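Long-range contacts in beta sliding clamp (Streptococcus pneumoniae, PDB 2AWA), which probably tethers DNA polymerases and other proteins to DNA, closing as a ring-shaped homodimer around the duplex to make replication processive: residues Lys31-Ser36 and Gly62-Glu67; Asp229-Val234 and Phe245-Ile250. All coordinates share one frame; numbering follows the deposited sequence.

Contact 1: residues Lys31-Ser36 and Gly62-Glu67; sequences KRAISS and GQISIE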
loop_
_atom_site.group_PDB
_atom_site.type_symbol
_atom_site.label_atom_id
_atom_site.label_comp_id
_atom_site.label_asym_id
_atom_site.label_seq_id
_atom_site.Cartn_x
_atom_site.Cartn_y
_atom_site.Cartn_z
ATOM N N LYS B 31 -17.961 -9.651 0.042
ATOM C CA LYS B 31 -17.298 -8.986 1.150
ATOM C C LYS B 31 -17.341 -7.465 1.050
ATOM O O LYS B 31 -17.273 -6.774 2.040
ATOM C CB LYS B 31 -15.843 -9.431 1.263
ATOM C CG LYS B 31 -15.361 -9.337 2.692
ATOM C CD LYS B 31 -13.905 -8.956 2.833
ATOM C CE LYS B 31 -13.502 -8.987 4.326
ATOM N NZ LYS B 31 -14.487 -8.310 5.249
ATOM N N ARG B 32 -17.450 -6.938 -0.152
ATOM C CA ARG B 32 -17.518 -5.494 -0.323
ATOM C C ARG B 32 -18.644 -4.830 0.478
ATOM O O ARG B 32 -18.575 -3.633 0.738
ATOM C CB ARG B 32 -17.598 -5.138 -1.809
ATOM C CG ARG B 32 -16.281 -5.405 -2.501
ATOM C CD ARG B 32 -15.991 -4.396 -3.576
ATOM N NE ARG B 32 -14.584 -4.411 -3.987
ATOM C CZ ARG B 32 -14.045 -5.276 -4.853
ATOM N NH1 ARG B 32 -14.770 -6.246 -5.423
ATOM N NH2 ARG B 32 -12.753 -5.176 -5.152
ATOM N N ALA B 33 -19.652 -5.609 0.874
ATOM C CA ALA B 33 -20.715 -5.130 1.758
ATOM C C ALA B 33 -20.549 -5.580 3.200
ATOM O O ALA B 33 -21.498 -5.492 3.956
ATOM C CB ALA B 33 -22.078 -5.590 1.240
ATOM N N ILE B 34 -19.368 -6.052 3.592
ATOM C CA ILE B 34 -19.153 -6.590 4.938
ATOM C C ILE B 34 -18.007 -5.888 5.656
ATOM O O ILE B 34 -16.847 -6.049 5.279
ATOM C CB ILE B 34 -18.803 -8.092 4.903
ATOM C CG1 ILE B 34 -19.972 -8.912 4.367
ATOM C CG2 ILE B 34 -18.409 -8.586 6.308
ATOM C CD1 ILE B 34 -19.670 -10.407 4.238
ATOM N N SER B 35 -18.326 -5.146 6.716
ATOM C CA SER B 35 -17.301 -4.469 7.526
ATOM C C SER B 35 -16.707 -5.390 8.589
ATOM O O SER B 35 -17.298 -6.410 8.958
ATOM C CB SER B 35 -17.888 -3.238 8.208
ATOM O OG SER B 35 -18.703 -2.524 7.304
ATOM N N SER B 36 -15.529 -5.007 9.080
ATOM C CA SER B 36 -14.830 -5.743 10.150
ATOM C C SER B 36 -15.545 -5.568 11.498
ATOM O O SER B 36 -15.948 -6.551 12.134
ATOM C CB SER B 36 -13.376 -5.260 10.259
ATOM O OG SER B 36 -13.322 -3.840 10.337
ATOM N N GLY B 62 -25.847 -3.006 6.814
ATOM C CA GLY B 62 -26.921 -2.104 7.253
ATOM C C GLY B 62 -27.181 -0.905 6.343
ATOM O O GLY B 62 -28.223 -0.246 6.465
ATOM N N GLN B 63 -26.232 -0.604 5.452
ATOM C CA GLN B 63 -26.392 0.444 4.451
ATOM C C GLN B 63 -26.624 -0.182 3.081
ATOM O O GLN B 63 -27.516 0.238 2.337
ATOM C CB GLN B 63 -25.145 1.344 4.405
ATOM C CG GLN B 63 -25.003 2.321 5.573
ATOM C CD GLN B 63 -26.080 3.395 5.565
ATOM O OE1 GLN B 63 -26.930 3.420 6.450
ATOM N NE2 GLN B 63 -26.059 4.276 4.557
ATOM N N ILE B 64 -25.789 -1.170 2.756
ATOM C CA ILE B 64 -25.875 -1.897 1.503
ATOM C C ILE B 64 -25.917 -3.377 1.801
ATOM O O ILE B 64 -25.497 -3.813 2.874
ATOM C CB ILE B 64 -24.668 -1.608 0.576
ATOM C CG1 ILE B 64 -23.341 -1.971 1.257
ATOM C CG2 ILE B 64 -24.658 -0.132 0.171
ATOM C CD1 ILE B 64 -22.141 -1.924 0.358
ATOM N N SER B 65 -26.434 -4.142 0.851
ATOM C CA SER B 65 -26.451 -5.586 0.942
ATOM C C SER B 65 -26.145 -6.152 -0.434
ATOM O O SER B 65 -26.569 -5.608 -1.442
ATOM C CB SER B 65 -27.827 -6.086 1.382
ATOM O OG SER B 65 -28.191 -5.590 2.652
ATOM N N ILE B 66 -25.429 -7.262 -0.464
ATOM C CA ILE B 66 -25.108 -7.949 -1.712
ATOM C C ILE B 66 -25.571 -9.402 -1.624
ATOM O O ILE B 66 -25.298 -10.089 -0.637
ATOM C CB ILE B 66 -23.595 -7.902 -1.991
ATOM C CG1 ILE B 66 -23.176 -6.473 -2.305
ATOM C CG2 ILE B 66 -23.241 -8.794 -3.149
ATOM C CD1 ILE B 66 -21.658 -6.263 -2.373
ATOM N N GLU B 67 -26.285 -9.847 -2.653
ATOM C CA GLU B 67 -26.566 -11.261 -2.851
ATOM C C GLU B 67 -25.908 -11.716 -4.134
ATOM O O GLU B 67 -26.375 -11.416 -5.227
ATOM C CB GLU B 67 -28.038 -11.518 -2.982
ATOM C CG GLU B 67 -28.863 -11.069 -1.830
ATOM C CD GLU B 67 -30.273 -11.577 -1.954
ATOM O OE1 GLU B 67 -30.502 -12.410 -2.861
ATOM O OE2 GLU B 67 -31.139 -11.159 -1.155
#

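Contact 2: residues Asp229-Val234 and Phe245-Ile250; sequences DDIETV and FRSENI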
loop_
_atom_site.group_PDB
_atom_site.type_symbol
_atom_site.label_atom_id
_atom_site.label_comp_id
_atom_site.label_asym_id
_atom_site.label_seq_id
_atom_site.Cartn_x
_atom_site.Cartn_y
_atom_site.Cartn_z
ATOM N N ASP B 229 -16.722 -4.782 -15.261
ATOM C CA ASP B 229 -17.065 -4.321 -16.598
ATOM C C ASP B 229 -17.612 -5.434 -17.495
ATOM O O ASP B 229 -18.255 -5.148 -18.497
ATOM C CB ASP B 229 -15.856 -3.611 -17.231
ATOM C CG ASP B 229 -15.449 -2.344 -16.461
ATOM O OD1 ASP B 229 -16.329 -1.716 -15.809
ATOM O OD2 ASP B 229 -14.249 -1.987 -16.512
ATOM N N ASP B 230 -17.379 -6.691 -17.115
ATOM C CA ASP B 230 -17.998 -7.842 -17.786
ATOM C C ASP B 230 -19.534 -7.735 -17.849
ATOM O O ASP B 230 -20.164 -8.282 -18.751
ATOM C CB ASP B 230 -17.573 -9.176 -17.118
ATOM C CG ASP B 230 -17.745 -9.166 -15.601
ATOM N N ILE B 231 -20.120 -7.029 -16.890
ATOM C CA ILE B 231 -21.561 -6.841 -16.830
ATOM C C ILE B 231 -21.901 -5.538 -17.532
ATOM O O ILE B 231 -21.613 -4.482 -17.018
ATOM C CB ILE B 231 -22.037 -6.812 -15.378
ATOM C CG1 ILE B 231 -21.707 -8.145 -14.680
ATOM C CG2 ILE B 231 -23.531 -6.537 -15.305
ATOM C CD1 ILE B 231 -21.435 -8.006 -13.200
ATOM N N GLU B 232 -22.506 -5.642 -18.716
ATOM C CA GLU B 232 -22.726 -4.509 -19.619
ATOM C C GLU B 232 -23.928 -3.639 -19.223
ATOM O O GLU B 232 -23.932 -2.428 -19.466
ATOM C CB GLU B 232 -22.889 -5.008 -21.062
ATOM N N THR B 233 -24.946 -4.261 -18.636
ATOM C CA THR B 233 -26.100 -3.535 -18.139
ATOM C C THR B 233 -26.546 -4.090 -16.803
ATOM O O THR B 233 -26.137 -5.173 -16.399
ATOM C CB THR B 233 -27.305 -3.625 -19.080
ATOM O OG1 THR B 233 -27.717 -4.983 -19.183
ATOM C CG2 THR B 233 -26.962 -3.100 -20.446
ATOM N N VAL B 234 -27.399 -3.320 -16.139
ATOM C CA VAL B 234 -27.976 -3.674 -14.861
ATOM C C VAL B 234 -29.437 -3.206 -14.843
ATOM O O VAL B 234 -29.790 -2.249 -15.525
ATOM C CB VAL B 234 -27.160 -3.017 -13.703
ATOM C CG1 VAL B 234 -27.409 -1.535 -13.633
ATOM C CG2 VAL B 234 -27.506 -3.640 -12.389
ATOM N N PHE B 245 -29.957 -2.640 -7.601
ATOM C CA PHE B 245 -29.310 -2.854 -8.892
ATOM C C PHE B 245 -29.067 -4.359 -9.076
ATOM O O PHE B 245 -28.412 -4.975 -8.252
ATOM C CB PHE B 245 -27.959 -2.134 -8.901
ATOM C CG PHE B 245 -28.032 -0.674 -8.548
ATOM C CD1 PHE B 245 -28.070 -0.273 -7.233
ATOM C CD2 PHE B 245 -28.052 0.295 -9.541
ATOM C CE1 PHE B 245 -28.123 1.064 -6.911
ATOM C CE2 PHE B 245 -28.107 1.629 -9.224
ATOM C CZ PHE B 245 -28.147 2.017 -7.920
ATOM N N ARG B 246 -29.560 -4.954 -10.150
ATOM C CA ARG B 246 -29.432 -6.398 -10.354
ATOM C C ARG B 246 -28.861 -6.777 -11.718
ATOM O O ARG B 246 -29.342 -6.321 -12.737
ATOM C CB ARG B 246 -30.801 -7.061 -10.219
ATOM C CG ARG B 246 -30.749 -8.463 -9.663
ATOM C CD ARG B 246 -32.124 -8.928 -9.281
ATOM N NE ARG B 246 -33.001 -8.904 -10.448
ATOM C CZ ARG B 246 -34.330 -8.881 -10.399
ATOM N NH1 ARG B 246 -34.975 -8.883 -9.231
ATOM N NH2 ARG B 246 -35.020 -8.853 -11.532
ATOM N N SER B 247 -27.831 -7.612 -11.719
ATOM C CA SER B 247 -27.341 -8.252 -12.927
ATOM C C SER B 247 -27.848 -9.672 -12.903
ATOM O O SER B 247 -28.689 -10.009 -12.098
ATOM C CB SER B 247 -25.815 -8.208 -12.962
ATOM O OG SER B 247 -25.247 -8.845 -11.832
ATOM N N GLU B 248 -27.357 -10.521 -13.795
ATOM C CA GLU B 248 -27.805 -11.912 -13.810
ATOM C C GLU B 248 -27.663 -12.558 -12.437
ATOM O O GLU B 248 -28.585 -13.200 -11.964
ATOM C CB GLU B 248 -27.032 -12.719 -14.849
ATOM C CG GLU B 248 -27.506 -14.173 -15.012
ATOM C CD GLU B 248 -26.999 -14.843 -16.305
ATOM O OE1 GLU B 248 -26.554 -14.127 -17.238
ATOM O OE2 GLU B 248 -27.052 -16.095 -16.391
ATOM N N ASN B 249 -26.512 -12.364 -11.800
ATOM C CA ASN B 249 -26.165 -13.086 -10.573
ATOM C C ASN B 249 -26.053 -12.247 -9.309
ATOM O O ASN B 249 -25.979 -12.790 -8.215
ATOM C CB ASN B 249 -24.822 -13.781 -10.760
ATOM C CG ASN B 249 -24.825 -14.735 -11.898
ATOM O OD1 ASN B 249 -25.810 -15.427 -12.148
ATOM N ND2 ASN B 249 -23.710 -14.795 -12.605
ATOM N N ILE B 250 -26.005 -10.936 -9.446
ATOM C CA ILE B 250 -25.779 -10.086 -8.301
ATOM C C ILE B 250 -26.986 -9.176 -8.069
ATOM O O ILE B 250 -27.508 -8.560 -8.998
ATOM C CB ILE B 250 -24.501 -9.235 -8.483
ATOM C CG1 ILE B 250 -23.287 -10.138 -8.757
ATOM C CG2 ILE B 250 -24.274 -8.365 -7.268
ATOM C CD1 ILE B 250 -22.100 -9.425 -9.396
#

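Contact 1: residues Lys31-Ser36 and Gly62-Glu67
Asn61 OD1 accepts hydrogen bonds from the backbone N of Gln63 and of Ile64 where strand 64-71 begins, and Ile64 in turn touches Ala33 across the contact. Ala33 holds the third position of a type I beta turn, which Ile34 N closes by a 2.7 Å hydrogen bond to Lys31 O. The segment lies in the loop after helix 20-31 of the N-terminal clamp domain, and it packs against strand 64-71 of an antiparallel sheet. It illustrates how a small residue can be docked between two larger ones: the CB of Ala33 points at the strand and is touched by both isoleucines, whose positions two apart put them on the same face.

Ile64 CD1 lies 3.8 Å from Ala33 CB, while Ile66 CD1 approaches the same methyl at 3.7 Å. The two arms start differently. In Ile64 the CG1 branch sits between the backbone N and the carbonyl carbon (chi1 58°), whereas in Ile66 it stands opposite the carbonyl carbon (chi1 -68°); beyond CG1 each arm is extended, and the two ends converge on Ala33.

Phe252 of strand 250-255 touches both isoleucines, and helix 217-226 adds Ser219 beside Ile64 and Val226 beside Ile66. At the margin Arg32 turns its guanidinium away from the strand and contributes its aliphatic base, with CB 4.3 Å from Ile66 CD1.

Contact 2: residues Asp229-Val234 and Phe245-Ile250
The backbones of Val234 and Ser247 come closest here, CA to CA 5.0 Å, yet no hydrogen bond links the two segments, and side chains make the contact. Val234 makes the larger share on its segment. Its chi1 of 73° sets CG1 between the backbone N and the carbonyl carbon and turns CG2 anti to the backbone N; CG2 lies over the backbone of the partner strand, 3.3 Å from Arg246 O and 3.8 Å from Phe245 CB. A single methyl thus packs against main chain and side chain together.

These residues belong to the beta hairpin of strands 233-238 and 242-246 in the central clamp domain, and the contact lies at its open end, where the chain enters strand 233-238 and leaves strand 242-246. Glu235 and Arg246 are joined by backbone hydrogen bonding just inside the hairpin, while Val234 pairs on its outer side with Leu149 of strand 147-150.

Ile231, in the loop before the first strand, adds a second patch with two separate branches. Its CG2 touches Ser247 CB at 3.7 Å, and its CD1 meets Ile250 CD1 at 4.1 Å, the two isoleucine side chains lying aslant to each other. Ser247 also shapes the tight connection to strand 250-255. Its OG accepts from Ile250 N (3.3 Å, N-H...O angle 143°) as an ST motif, while Ser247 N donates to Ile250 O at 2.9 Å, so Ser247 and Ile250 are held to each other by two bonds. Phe227 touches Val234, Phe245, Ser247 and Ile250. Phe245 further meets the ring of Phe223 with the planes inclined by about 55°, and Ile231 O accepts a hydrogen bond from Thr151 OG1.

In the fold
Both contacts attach to one antiparallel sheet that runs across the junction of two domains: strand 64-71, from the N-terminal clamp domain, pairs with strand 250-255 from the central one. Contact 1 is buried and joins a post-helical turn to a sheet face; contact 2, only partly buried, gathers the end of a hairpin. Neither has a hydrogen bond between its segments, but the chemistry differs: contact 1 depends on aliphatic carbons, whereas contact 2 adds a methyl packed on backbone, and within 245-250 an ST motif at Ser247. Their centres are about 17 Å apart, and they meet where Ile250 CG2 lies 4.3 Å from Ile66 CG2.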